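Local coordinates for protein unsaturated glucuronyl hydrolase (Streptococcus agalactiae, PDB 2ZZR) that hydrolyses unsaturated hyaluronate, chondroitin and heparin disaccharides, releasing an unsaturated uronic acid, as a family 88 glycosyl hydrolase with an alpha-barrel fold, at residues Q266-I269 against L270-M274. Sequence-based numbering, arbitrary orientation.
Sequences QQII and LFKGM
Lys272 reaches back along helix 265-280 and lays its aliphatic chain against Ile268 and Ile269, one turn earlier. Its CG, anti to its own carbonyl carbon (chi1 -77°), lies 3.4 Å from the carbonyl O of Ile268. From there Lys272 CD meets the CG2 branch of Ile268 at 3.9 Å, while a bend at chi3 brings Lys272 CE equally near CD1, the end of the longer branch of Ile269. Both isoleucines cross the lysine chain at a slant, giving van der Waals contact between aliphatic carbons. A further bend at chi4 directs NZ to a salt bridge with Asp325; the chain thus packs through its methylenes and ends in a paired charge. Phe271 touches the same carbonyl, its CB 3.3 Å from Ile268 O, which lies near the ring plane at the CD2 edge. Four i to i+4 hydrogen bonds join 266-269 to 270-274, among them Lys272 N to Ile268 O at 2.9 Å and Gly273 N to Ile269 O at 3.0 Å. Around this alpha-barrel helix, Phe271 meets Tyr331 edge-to-face and touches Met317 of helix 304-318, Gln267 and Ile268 pack on Tyr259 of helix 245-262, and Leu270 rests on Ala206 of helix 192-209.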
# COMPACT_ATOMS: atom_id res chain seq x y z
N GLN A 266 2.75 -2.95 20.98
CA GLN A 266 3.18 -4.17 20.30
C GLN A 266 3.31 -3.96 18.78
O GLN A 266 4.11 -4.61 18.11
CB GLN A 266 2.20 -5.31 20.54
CG GLN A 266 2.11 -5.78 21.98
CD GLN A 266 1.14 -6.93 22.13
OE1 GLN A 266 -0.06 -6.78 21.88
NE2 GLN A 266 1.66 -8.08 22.53
N GLN A 267 2.50 -3.04 18.25
CA GLN A 267 2.53 -2.74 16.82
C GLN A 267 3.80 -1.99 16.42
O GLN A 267 4.33 -2.18 15.32
CB GLN A 267 1.29 -1.94 16.42
CG GLN A 267 -0.00 -2.71 16.59
CD GLN A 267 -1.22 -1.84 16.40
OE1 GLN A 267 -1.41 -0.86 17.12
NE2 GLN A 267 -2.08 -2.20 15.44
N ILE A 268 4.29 -1.12 17.30
CA ILE A 268 5.55 -0.43 17.06
C ILE A 268 6.70 -1.45 17.02
O ILE A 268 7.56 -1.39 16.14
CB ILE A 268 5.79 0.69 18.11
CG1 ILE A 268 4.92 1.91 17.77
CG2 ILE A 268 7.28 1.09 18.16
CD1 ILE A 268 4.91 3.00 18.83
N ILE A 269 6.69 -2.41 17.94
CA ILE A 269 7.72 -3.45 17.95
C ILE A 269 7.63 -4.32 16.68
O ILE A 269 8.66 -4.63 16.06
CB ILE A 269 7.68 -4.30 19.25
CG1 ILE A 269 8.00 -3.43 20.48
CG2 ILE A 269 8.65 -5.49 19.17
CD1 ILE A 269 9.25 -2.57 20.37
N LEU A 270 6.41 -4.67 16.29
CA LEU A 270 6.20 -5.43 15.06
C LEU A 270 6.70 -4.66 13.84
O LEU A 270 7.33 -5.24 12.95
CB LEU A 270 4.72 -5.81 14.91
CG LEU A 270 4.43 -6.99 13.97
CD1 LEU A 270 5.04 -8.29 14.52
CD2 LEU A 270 2.95 -7.13 13.77
N PHE A 271 6.42 -3.35 13.81
CA PHE A 271 6.97 -2.47 12.78
C PHE A 271 8.49 -2.51 12.74
O PHE A 271 9.08 -2.60 11.67
CB PHE A 271 6.52 -1.02 12.99
CG PHE A 271 7.29 -0.01 12.15
CD1 PHE A 271 6.83 0.35 10.89
CD2 PHE A 271 8.47 0.57 12.63
CE1 PHE A 271 7.54 1.29 10.11
CE2 PHE A 271 9.19 1.50 11.86
CZ PHE A 271 8.72 1.85 10.60
N LYS A 272 9.13 -2.40 13.91
CA LYS A 272 10.58 -2.38 13.97
C LYS A 272 11.14 -3.68 13.38
O LYS A 272 12.09 -3.65 12.59
CB LYS A 272 11.05 -2.15 15.42
CG LYS A 272 10.91 -0.67 15.87
CD LYS A 272 10.78 -0.50 17.40
CE LYS A 272 12.03 -0.92 18.18
NZ LYS A 272 13.22 -0.06 17.97
N GLY A 273 10.52 -4.80 13.72
CA GLY A 273 10.95 -6.10 13.20
C GLY A 273 10.87 -6.17 11.68
O GLY A 273 11.87 -6.48 11.01
N MET A 274 9.70 -5.86 11.14
CA MET A 274 9.47 -5.96 9.69
C MET A 274 10.29 -4.96 8.90
O MET A 274 10.80 -5.27 7.82
CB MET A 274 7.98 -5.82 9.35
CG MET A 274 7.09 -6.88 9.97
SD MET A 274 5.50 -7.05 9.13
CE MET A 274 5.98 -7.87 7.60